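Local coordinates for protein serpin B3 (Homo sapiens, PDB 4ZK3) that belongs to the serpin family of protease inhibitors, probably traps target proteases by reactive-loop insertion, and is linked to Pso p27, a psoriasis-associated form that builds large aggregates, at residues Asp306-Asp311 with Leu323-Val328; Asp47-Gln52 with Ala312-Met317. All blocks are in the same frame, centred on the assembly; numbering follows the deposited sequence.

Contact 1: residues Asp306-Asp311 with Leu323-Val328; sequences DIFNGD and LVLSGV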
loop_
_atom_site.group_PDB
_atom_site.type_symbol
_atom_site.label_atom_id
_atom_site.label_comp_id
_atom_site.label_asym_id
_atom_site.label_seq_id
_atom_site.Cartn_x
_atom_site.Cartn_y
_atom_site.Cartn_z
ATOM N N ASP A 306 5.274 -19.620 11.537
ATOM C CA ASP A 306 5.454 -20.973 10.929
ATOM C C ASP A 306 5.948 -20.890 9.435
ATOM O O ASP A 306 6.736 -21.710 8.939
ATOM C CB ASP A 306 4.114 -21.764 10.959
ATOM C CG ASP A 306 3.685 -22.258 12.402
ATOM O OD1 ASP A 306 4.201 -21.713 13.406
ATOM O OD2 ASP A 306 2.776 -23.157 12.475
ATOM N N ILE A 307 5.428 -19.874 8.730
ATOM C CA ILE A 307 5.621 -19.660 7.310
ATOM C C ILE A 307 7.076 -19.396 7.018
ATOM O O ILE A 307 7.556 -19.681 5.902
ATOM C CB ILE A 307 4.717 -18.480 6.838
ATOM C CG1 ILE A 307 4.708 -18.332 5.349
ATOM C CG2 ILE A 307 5.185 -17.154 7.413
ATOM C CD1 ILE A 307 3.872 -19.343 4.647
ATOM N N PHE A 308 7.807 -18.847 7.978
ATOM C CA PHE A 308 9.256 -18.568 7.735
ATOM C C PHE A 308 10.229 -19.643 8.290
ATOM O O PHE A 308 11.437 -19.500 8.171
ATOM C CB PHE A 308 9.654 -17.173 8.235
ATOM C CG PHE A 308 8.835 -16.043 7.620
ATOM C CD1 PHE A 308 8.905 -15.760 6.256
ATOM C CD2 PHE A 308 8.013 -15.255 8.414
ATOM C CE1 PHE A 308 8.169 -14.729 5.702
ATOM C CE2 PHE A 308 7.282 -14.207 7.859
ATOM C CZ PHE A 308 7.355 -13.959 6.506
ATOM N N ASN A 309 9.704 -20.733 8.850
ATOM C CA ASN A 309 10.571 -21.767 9.402
ATOM C C ASN A 309 10.086 -23.149 9.080
ATOM O O ASN A 309 9.101 -23.331 8.318
ATOM C CB ASN A 309 10.754 -21.580 10.929
ATOM C CG ASN A 309 9.501 -21.896 11.736
ATOM O OD1 ASN A 309 8.653 -22.714 11.356
ATOM N ND2 ASN A 309 9.381 -21.232 12.879
ATOM N N GLY A 310 10.751 -24.113 9.727
ATOM C CA GLY A 310 10.578 -25.496 9.464
ATOM C C GLY A 310 9.188 -26.013 9.726
ATOM O O GLY A 310 8.857 -27.062 9.186
ATOM N N ASP A 311 8.393 -25.304 10.546
ATOM C CA ASP A 311 7.014 -25.702 10.827
ATOM C C ASP A 311 6.068 -25.388 9.667
ATOM O O ASP A 311 4.917 -25.811 9.696
ATOM C CB ASP A 311 6.434 -24.957 12.043
ATOM C CG ASP A 311 7.145 -25.283 13.361
ATOM O OD1 ASP A 311 7.816 -26.351 13.440
ATOM O OD2 ASP A 311 7.012 -24.457 14.310
ATOM N N LEU A 323 7.783 -26.608 1.523
ATOM C CA LEU A 323 7.972 -25.185 1.075
ATOM C C LEU A 323 7.996 -24.270 2.264
ATOM O O LEU A 323 7.160 -24.434 3.168
ATOM C CB LEU A 323 6.845 -24.728 0.136
ATOM C CG LEU A 323 7.137 -24.900 -1.360
ATOM C CD1 LEU A 323 5.883 -24.658 -2.181
ATOM C CD2 LEU A 323 8.251 -23.971 -1.806
ATOM N N VAL A 324 8.954 -23.348 2.260
ATOM C CA VAL A 324 9.125 -22.307 3.292
ATOM C C VAL A 324 9.394 -20.972 2.596
ATOM O O VAL A 324 10.053 -20.952 1.549
ATOM C CB VAL A 324 10.331 -22.611 4.189
ATOM C CG1 VAL A 324 10.484 -21.556 5.252
ATOM C CG2 VAL A 324 10.169 -24.004 4.806
ATOM N N LEU A 325 8.885 -19.871 3.145
ATOM C CA LEU A 325 9.190 -18.547 2.587
ATOM C C LEU A 325 10.487 -17.993 3.151
ATOM O O LEU A 325 10.691 -17.917 4.406
ATOM C CB LEU A 325 8.095 -17.536 2.847
ATOM C CG LEU A 325 6.697 -17.894 2.368
ATOM C CD1 LEU A 325 5.760 -16.728 2.643
ATOM C CD2 LEU A 325 6.706 -18.304 0.916
ATOM N N SER A 326 11.338 -17.586 2.215
ATOM C CA SER A 326 12.614 -16.968 2.492
ATOM C C SER A 326 12.514 -15.463 2.601
ATOM O O SER A 326 13.320 -14.884 3.276
ATOM C CB SER A 326 13.653 -17.342 1.426
ATOM O OG SER A 326 13.266 -16.995 0.075
ATOM N N GLY A 327 11.542 -14.801 1.954
ATOM C CA GLY A 327 11.434 -13.346 2.122
ATOM C C GLY A 327 10.112 -12.727 1.655
ATOM O O GLY A 327 9.302 -13.350 0.987
ATOM N N VAL A 328 9.882 -11.501 2.071
ATOM C CA VAL A 328 8.712 -10.709 1.684
ATOM C C VAL A 328 9.212 -9.283 1.597
ATOM O O VAL A 328 9.727 -8.747 2.593
ATOM C CB VAL A 328 7.542 -10.772 2.675
ATOM C CG1 VAL A 328 6.315 -9.987 2.152
ATOM C CG2 VAL A 328 7.140 -12.212 2.900
HETATM O O HOH W 1 12.756 -18.363 6.182
#

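Contact 2: residues Asp47-Gln52 with Ala312-Met317; sequences DNTAQQ and ADLSGM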
loop_
_atom_site.group_PDB
_atom_site.type_symbol
_atom_site.label_atom_id
_atom_site.label_comp_id
_atom_site.label_asym_id
_atom_site.label_seq_id
_atom_site.Cartn_x
_atom_site.Cartn_y
_atom_site.Cartn_z
ATOM N N ASP A 47 -3.518 -25.493 8.316
ATOM C CA ASP A 47 -3.417 -25.638 9.771
ATOM C C ASP A 47 -2.983 -24.343 10.368
ATOM O O ASP A 47 -3.583 -23.284 10.112
ATOM C CB ASP A 47 -2.431 -26.758 10.178
ATOM C CG ASP A 47 -2.894 -28.148 9.737
ATOM O OD1 ASP A 47 -4.079 -28.307 9.358
ATOM O OD2 ASP A 47 -2.049 -29.073 9.741
ATOM N N ASN A 48 -1.898 -24.413 11.117
ATOM C CA ASN A 48 -1.453 -23.278 11.892
ATOM C C ASN A 48 -0.834 -22.176 11.028
ATOM O O ASN A 48 -0.965 -20.980 11.363
ATOM C CB ASN A 48 -0.422 -23.750 12.900
ATOM C CG ASN A 48 -0.513 -23.003 14.200
ATOM O OD1 ASN A 48 -1.616 -22.836 14.749
ATOM N ND2 ASN A 48 0.641 -22.546 14.708
ATOM N N THR A 49 -0.151 -22.593 9.945
ATOM C CA THR A 49 0.524 -21.670 9.012
ATOM C C THR A 49 -0.598 -20.710 8.523
ATOM O O THR A 49 -0.489 -19.489 8.664
ATOM C CB THR A 49 1.273 -22.405 7.857
ATOM O OG1 THR A 49 2.443 -23.061 8.347
ATOM C CG2 THR A 49 1.799 -21.431 6.836
ATOM N N ALA A 50 -1.719 -21.277 8.081
ATOM C CA ALA A 50 -2.853 -20.488 7.627
ATOM C C ALA A 50 -3.463 -19.642 8.720
ATOM O O ALA A 50 -3.840 -18.466 8.482
ATOM C CB ALA A 50 -3.922 -21.390 6.955
ATOM N N GLN A 51 -3.581 -20.208 9.929
ATOM C CA GLN A 51 -4.250 -19.462 10.979
ATOM C C GLN A 51 -3.459 -18.203 11.395
ATOM O O GLN A 51 -4.023 -17.162 11.621
ATOM C CB GLN A 51 -4.564 -20.358 12.197
ATOM C CG GLN A 51 -5.676 -19.796 13.086
ATOM C CD GLN A 51 -6.997 -19.592 12.317
ATOM O OE1 GLN A 51 -7.342 -20.385 11.422
ATOM N NE2 GLN A 51 -7.730 -18.515 12.650
ATOM N N GLN A 52 -2.148 -18.278 11.449
ATOM C CA GLN A 52 -1.325 -17.093 11.719
ATOM C C GLN A 52 -1.472 -15.983 10.608
ATOM O O GLN A 52 -1.445 -14.775 10.878
ATOM C CB GLN A 52 0.133 -17.550 11.803
ATOM C CG GLN A 52 0.409 -18.305 13.096
ATOM C CD GLN A 52 1.791 -18.893 13.193
ATOM O OE1 GLN A 52 2.639 -18.756 12.301
ATOM N NE2 GLN A 52 2.034 -19.582 14.302
ATOM N N ALA A 312 6.524 -24.627 8.678
ATOM C CA ALA A 312 5.662 -24.142 7.585
ATOM C C ALA A 312 4.805 -25.239 7.022
ATOM O O ALA A 312 5.313 -26.325 6.722
ATOM C CB ALA A 312 6.554 -23.571 6.463
ATOM N N ASP A 313 3.518 -25.000 6.851
ATOM C CA ASP A 313 2.713 -25.916 6.078
ATOM C C ASP A 313 2.046 -25.147 4.902
ATOM O O ASP A 313 1.029 -24.478 5.097
ATOM C CB ASP A 313 1.668 -26.625 6.943
ATOM C CG ASP A 313 0.912 -27.721 6.177
ATOM O OD1 ASP A 313 1.055 -27.847 4.929
ATOM O OD2 ASP A 313 0.133 -28.463 6.806
ATOM N N LEU A 314 2.630 -25.335 3.709
ATOM C CA LEU A 314 2.214 -24.747 2.446
ATOM C C LEU A 314 1.941 -25.891 1.521
ATOM O O LEU A 314 2.110 -25.800 0.292
ATOM C CB LEU A 314 3.370 -23.902 1.896
ATOM C CG LEU A 314 3.576 -22.544 2.575
ATOM C CD1 LEU A 314 4.732 -21.737 1.957
ATOM C CD2 LEU A 314 2.269 -21.750 2.508
ATOM N N SER A 315 1.481 -26.993 2.103
ATOM C CA SER A 315 1.232 -28.218 1.360
ATOM C C SER A 315 0.057 -28.045 0.426
ATOM O O SER A 315 -0.173 -28.883 -0.485
ATOM C CB SER A 315 0.969 -29.380 2.339
ATOM O OG SER A 315 -0.199 -29.174 3.098
ATOM N N GLY A 316 -0.722 -26.976 0.637
ATOM C CA GLY A 316 -1.789 -26.627 -0.330
ATOM C C GLY A 316 -1.269 -26.099 -1.688
ATOM O O GLY A 316 -2.022 -25.984 -2.684
ATOM N N MET A 317 0.011 -25.788 -1.730
ATOM C CA MET A 317 0.647 -25.320 -2.984
ATOM C C MET A 317 1.096 -26.494 -3.838
ATOM O O MET A 317 1.034 -26.413 -5.071
ATOM C CB MET A 317 1.841 -24.450 -2.693
ATOM C CG MET A 317 1.468 -23.079 -2.159
ATOM S SD MET A 317 2.898 -22.019 -1.950
ATOM C CE MET A 317 2.219 -20.506 -1.324
#

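Contact 1: residues Asp306-Asp311 with Leu323-Val328
Two backbone carbonyls, Phe308 O and Leu325 O, share one water across this contact, and the water donates to both: it lies 2.6 Å from Phe308 O and 2.8 Å from Leu325 O. One residue back in the turn, a direct bond runs from Leu325 N to Ile307 O (3.1 Å, N-H...O angle 160°), so the start of the strand is held to the 3-10 turn by a bonded carbonyl and a bridged one. Leu325 O also sits at the edge of the Phe308 ring, near its plane, 3.4 Å from Phe308 CD1. Further along the same edge, Val328 CG2 meets Phe308 CE1 at 3.9 Å, while Ile307 CG2, from within the turn, lies above the rim of one ring face. With CG1 of Ile307 anti to its backbone N (chi1 -171°), that branch runs obliquely across the Leu325 branch; Ile307 CG1 and Leu325 CD1 are only 3.3 Å apart, a tight fit. Val324 closes the other flank, its CG1 against Ile307 O and its CG2 3.7 Å from Asn309 O. Asn309 OD1 accepts from Asp311 N in an Asx turn that bends the loop onward. Helix 296-302 packs on Phe308 through Leu299, and Ser326 and Gly327 face Val350 in a classic beta bulge at the beginning of a central-sheet strand of the serpin fold.

Contact 2: residues Asp47-Gln52 with Ala312-Met317
Thr49 and Asp313 carry the polar part of this contact. Asp313 N donates to Thr49 OG1 over 2.7 Å with an N-H...O angle of 164°, a short and nearly straight bond that is the one hydrogen bond between the two segments. The threonine torsion suits it: OG1 lies beside the backbone N and anti to the carbonyl carbon (chi1 -72°), which puts CG2 anti to the backbone N and close to Asp313 O. Within its own segment, Asp313 OD1 is doubly gripped: Ser315 OG donates at 2.6 Å on its syn lone pair, and Ser315 N donates at 3.0 Å nearly along the C-O axis. The second bond makes an Asx turn, and together the two fix the rotation of the carboxylate.

Van der Waals contact follows from the threonine's orientation. Thr49 CB lies 3.5 Å from Asp313 O and Thr49 CG2 lies 3.6 Å from the same oxygen, so the side chain lies against the Asp313 backbone. Thr49 CG2 reaches the Leu314 CD2 methyl more loosely, at 4.4 Å.

Charge adds a less favourable element. Asp47 OD2 and Asp313 OD2 approach to 3.7 Å with their carboxylate planes 85° apart; the nearby Lys46 and Arg321 side chains, both touching Asp313, may offset the repulsion.

The 312-317 segment thus leads into the short helix 315-318 while lying against helix 47-57 at Thr49; Ala50 and Leu314 both also touch helix 31-42, through Leu42 and Val41.

The centres of contacts 1 and 2 lie 10 Å apart on the same side of the chain's centre. In chain order the segments run 47-52, 306-311, 312-317 and 323-328, so the contacts alternate, and 306-311 leads directly into 312-317. That continuous loop meets helix 47-57 through one part and strand 325-336 through another. Asp306 ties the two sites: its N lies 2.9 Å from Gln52 OE1, and its OD2 3.1 Å from Asn48 ND2, both probable hydrogen bonds. Strand 340-351 lies between strands 325-336 and 174-185, antiparallel to both, as the inserted reactive loop does in a cleaved, relaxed serpin.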